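Local coordinates for protein leucine aminopeptidase (Fimbriiglobus ruber, PDB 7D1B) that probably cyclises N-terminal glutaminyl residues of peptides as a zinc-dependent glutaminyl cyclase built on the M28 aminopeptidase fold, at residues E188-P193 / D202-G207. Sequence-based numbering, arbitrary orientation.
With ZN (zinc ion), chain B.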
ATOM      1  N   GLU A 188      -5.114  -6.843  -8.368  1.00 12.29           N
ATOM      2  CA  GLU A 188      -5.108  -8.269  -8.666  1.00 12.27           C
ATOM      3  C   GLU A 188      -6.537  -8.810  -8.718  1.00 12.61           C
ATOM      4  O   GLU A 188      -6.920  -9.750  -8.007  1.00 13.00           O
ATOM      5  CB  GLU A 188      -4.160  -9.044  -7.752  1.00 13.96           C
ATOM      6  CG  GLU A 188      -4.423  -8.938  -6.276  1.00 15.17           C
ATOM      7  CD  GLU A 188      -3.399  -9.752  -5.497  1.00 15.95           C
ATOM      8  OE1 GLU A 188      -2.664 -10.575  -6.129  1.00 18.31           O
ATOM      9  OE2 GLU A 188      -3.280  -9.575  -4.255  1.00 16.25           O
ATOM     10  N   TYR A 189      -7.310  -8.241  -9.645  1.00 12.39           N
ATOM     11  CA  TYR A 189      -8.650  -8.713  -9.972  1.00 12.82           C
ATOM     12  C   TYR A 189      -8.519  -9.921 -10.901  1.00 12.86           C
ATOM     13  O   TYR A 189      -8.886  -9.893 -12.080  1.00 12.92           O
ATOM     14  CB  TYR A 189      -9.428  -7.560 -10.594  1.00 13.03           C
ATOM     15  CG  TYR A 189     -10.842  -7.882 -11.008  1.00 12.94           C
ATOM     16  CD1 TYR A 189     -11.767  -8.355 -10.092  1.00 13.95           C
ATOM     17  CD2 TYR A 189     -11.254  -7.695 -12.322  1.00 14.16           C
ATOM     18  CE1 TYR A 189     -13.073  -8.653 -10.477  1.00 14.71           C
ATOM     19  CE2 TYR A 189     -12.556  -7.977 -12.715  1.00 15.34           C
ATOM     20  CZ  TYR A 189     -13.467  -8.452 -11.778  1.00 14.69           C
ATOM     21  OH  TYR A 189     -14.773  -8.735 -12.118  1.00 16.42           O
ATOM     22  N   ILE A 190      -7.937 -10.989 -10.363  1.00 12.85           N
ATOM     23  CA  ILE A 190      -7.507 -12.127 -11.170  1.00 13.30           C
ATOM     24  C   ILE A 190      -8.592 -13.194 -11.119  1.00 13.63           C
ATOM     25  O   ILE A 190      -8.711 -13.945 -10.140  1.00 14.78           O
ATOM     26  CB  ILE A 190      -6.154 -12.675 -10.715  1.00 13.16           C
ATOM     27  CG1 ILE A 190      -5.094 -11.570 -10.662  1.00 13.64           C
ATOM     28  CG2 ILE A 190      -5.729 -13.843 -11.628  1.00 15.18           C
ATOM     29  CD1 ILE A 190      -4.913 -10.743 -11.946  1.00 14.13           C
ATOM     30  N   LEU A 191      -9.391 -13.269 -12.185  1.00 14.33           N
ATOM     31  CA  LEU A 191     -10.402 -14.308 -12.304  1.00 15.62           C
ATOM     32  C   LEU A 191      -9.841 -15.545 -12.978  1.00 16.45           C
ATOM     33  O   LEU A 191     -10.236 -16.665 -12.638  1.00 19.29           O
ATOM     34  CB  LEU A 191     -11.623 -13.758 -13.057  1.00 16.99           C
ATOM     35  CG  LEU A 191     -12.309 -12.580 -12.342  1.00 17.63           C
ATOM     36  CD1 LEU A 191     -13.314 -11.873 -13.250  1.00 19.29           C
ATOM     37  CD2 LEU A 191     -12.986 -13.037 -11.050  1.00 18.78           C
ATOM     38  N   ASP A 192      -8.937 -15.352 -13.924  1.00 15.61           N
ATOM     39  CA  ASP A 192      -8.246 -16.431 -14.618  1.00 16.26           C
ATOM     40  C   ASP A 192      -6.769 -16.282 -14.298  1.00 15.73           C
ATOM     41  O   ASP A 192      -6.132 -15.325 -14.774  1.00 16.37           O
ATOM     42  CB  ASP A 192      -8.482 -16.278 -16.118  1.00 18.73           C
ATOM     43  CG  ASP A 192      -7.574 -17.154 -16.946  1.00 21.50           C
ATOM     44  OD1 ASP A 192      -7.033 -18.148 -16.406  1.00 21.63           O
ATOM     45  OD2 ASP A 192      -7.422 -16.866 -18.164  1.00 23.92           O
ATOM     46  N   PRO A 193      -6.185 -17.176 -13.498  1.00 15.83           N
ATOM     47  CA  PRO A 193      -4.773 -17.048 -13.130  1.00 17.70           C
ATOM     48  C   PRO A 193      -3.820 -17.559 -14.192  1.00 20.03           C
ATOM     49  O   PRO A 193      -2.603 -17.531 -13.969  1.00 24.01           O
ATOM     50  CB  PRO A 193      -4.688 -17.908 -11.863  1.00 19.34           C
ATOM     51  CG  PRO A 193      -5.663 -19.020 -12.145  1.00 20.68           C
ATOM     52  CD  PRO A 193      -6.814 -18.349 -12.870  1.00 18.33           C
ATOM     53  N   ASP A 202      -4.987 -13.237 -16.299  1.00 14.04           N
ATOM     54  CA  ASP A 202      -5.490 -11.880 -16.138  1.00 12.86           C
ATOM     55  C   ASP A 202      -4.420 -10.840 -15.804  1.00 12.76           C
ATOM     56  O   ASP A 202      -3.314 -11.152 -15.336  1.00 13.95           O
ATOM     57  CB  ASP A 202      -6.667 -11.876 -15.176  1.00 13.43           C
ATOM     58  CG  ASP A 202      -7.953 -12.346 -15.817  1.00 13.25           C
ATOM     59  OD1 ASP A 202      -8.048 -12.323 -17.070  1.00 14.43           O
ATOM     60  OD2 ASP A 202      -8.871 -12.744 -15.065  1.00 13.77           O
ATOM     61  N   LYS A 203      -4.787  -9.577 -16.035  1.00 12.92           N
ATOM     62  CA  LYS A 203      -3.906  -8.422 -15.910  1.00 12.89           C
ATOM     63  C   LYS A 203      -3.909  -7.843 -14.500  1.00 11.96           C
ATOM     64  O   LYS A 203      -4.954  -7.764 -13.851  1.00 12.27           O
ATOM     65  CB  LYS A 203      -4.396  -7.352 -16.895  1.00 13.46           C
ATOM     66  CG  LYS A 203      -3.611  -6.059 -16.843  1.00 14.93           C
ATOM     67  CD  LYS A 203      -3.991  -5.100 -17.974  1.00 17.10           C
ATOM     68  CE  LYS A 203      -3.533  -3.660 -17.667  1.00 19.32           C
ATOM     69  NZ  LYS A 203      -2.062  -3.553 -17.416  1.00 24.54           N
ATOM     70  N   TYR A 204      -2.739  -7.381 -14.070  1.00 12.66           N
ATOM     71  CA  TYR A 204      -2.509  -6.729 -12.785  1.00 12.58           C
ATOM     72  C   TYR A 204      -2.411  -5.214 -12.954  1.00 12.75           C
ATOM     73  O   TYR A 204      -2.153  -4.698 -14.046  1.00 13.85           O
ATOM     74  CB  TYR A 204      -1.188  -7.235 -12.192  1.00 13.30           C
ATOM     75  CG  TYR A 204      -1.212  -8.645 -11.688  1.00 13.10           C
ATOM     76  CD1 TYR A 204      -1.221  -9.729 -12.558  1.00 14.89           C
ATOM     77  CD2 TYR A 204      -1.158  -8.896 -10.318  1.00 14.87           C
ATOM     78  CE1 TYR A 204      -1.213 -11.038 -12.070  1.00 15.28           C
ATOM     79  CE2 TYR A 204      -1.155 -10.181  -9.823  1.00 16.34           C
ATOM     80  CZ  TYR A 204      -1.170 -11.249 -10.696  1.00 15.64           C
ATOM     81  OH  TYR A 204      -1.155 -12.515 -10.154  1.00 17.34           O
ATOM     82  N   PHE A 205      -2.590  -4.505 -11.836  1.00 12.49           N
ATOM     83  CA  PHE A 205      -2.146  -3.114 -11.693  1.00 12.56           C
ATOM     84  C   PHE A 205      -3.031  -2.078 -12.382  1.00 12.13           C
ATOM     85  O   PHE A 205      -2.544  -0.999 -12.743  1.00 13.28           O
ATOM     86  CB  PHE A 205      -0.666  -2.900 -12.089  1.00 13.04           C
ATOM     87  CG  PHE A 205       0.249  -3.948 -11.536  1.00 12.73           C
ATOM     88  CD1 PHE A 205       0.204  -4.285 -10.180  1.00 13.72           C
ATOM     89  CD2 PHE A 205       1.127  -4.631 -12.365  1.00 13.66           C
ATOM     90  CE1 PHE A 205       1.011  -5.286  -9.677  1.00 13.95           C
ATOM     91  CE2 PHE A 205       1.954  -5.636 -11.866  1.00 14.15           C
ATOM     92  CZ  PHE A 205       1.887  -5.971 -10.532  1.00 14.70           C
ATOM     93  N   PHE A 206      -4.338  -2.325 -12.503  1.00 12.29           N
ATOM     94  CA  PHE A 206      -5.190  -1.325 -13.146  1.00 13.45           C
ATOM     95  C   PHE A 206      -5.169   0.008 -12.409  1.00 12.68           C
ATOM     96  O   PHE A 206      -5.105   1.071 -13.037  1.00 13.15           O
ATOM     97  CB  PHE A 206      -6.625  -1.823 -13.233  1.00 13.22           C
ATOM     98  CG  PHE A 206      -6.853  -2.890 -14.264  1.00 13.52           C
ATOM     99  CD1 PHE A 206      -6.756  -2.599 -15.623  1.00 15.13           C
ATOM    100  CD2 PHE A 206      -7.232  -4.172 -13.877  1.00 14.34           C
ATOM    101  CE1 PHE A 206      -7.017  -3.585 -16.586  1.00 16.18           C
ATOM    102  CE2 PHE A 206      -7.499  -5.144 -14.833  1.00 16.66           C
ATOM    103  CZ  PHE A 206      -7.392  -4.846 -16.173  1.00 16.74           C
ATOM    104  N   GLY A 207      -5.253  -0.026 -11.077  1.00 12.31           N
ATOM    105  CA  GLY A 207      -5.355   1.208 -10.308  1.00 12.85           C
ATOM    106  C   GLY A 207      -4.083   2.030 -10.308  1.00 12.08           C
ATOM    107  O   GLY A 207      -4.123   3.249 -10.497  1.00 12.50           O
TER
HETATM  108 ZN    ZN B 801      -1.845 -10.662  -3.504  1.00 16.73          ZN
HETATM  109  O   HOH W   1      -6.215  -6.640 -11.673  1.00 12.86           O
HETATM  110  O   HOH W   2      -6.997 -14.174 -18.973  1.00 18.79           O
HETATM  111  O   HOH W   3       0.189 -10.172  -3.754  1.00 14.76           O
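The ring of Y204 takes the CD1 methyl of I190 over one face, a CH-pi contact 3.9 Å from the ring centroid and 17° off its normal, while CB of E188 approaches obliquely at CE2, and Y204 CB in turn sits over the centre of the F205 ring. With CG1 beside the backbone N, anti to the carbonyl carbon (chi1 -53°), I190 CD1 reaches the Y204 ring and also lies 3.5 Å from K203 O. The D202 carboxylate shows how one side chain can organise a loop: OD2 accepts L191 N through its anti lone pair, a bent bond of 134°, and D192 N, 2.8 Å away, from well above the carboxylate plane. S103 OG adds a further hydrogen bond to OD2. D202 N donates a 2.8 Å bond to D192 O, so D192 and D202 are joined by both backbone and side chain, and one water bridges D192 OD2 and D202 OD1. A second water links Y189 N to K203 O, at the inverse gamma turn centred on Y189. The E188 chain, extended beyond CG, delivers OE2 to the zinc ion, which D155, H309 and a water also bind; R134 pairs with E188 OE1 and Y204 OH, tying the ring to this metal ligand. The contact thus holds an early part of the loop after strand 178-184 against the chain running into helix 206-218, with F205 as N-cap, and Y189 and F206 pack on strand 108-117.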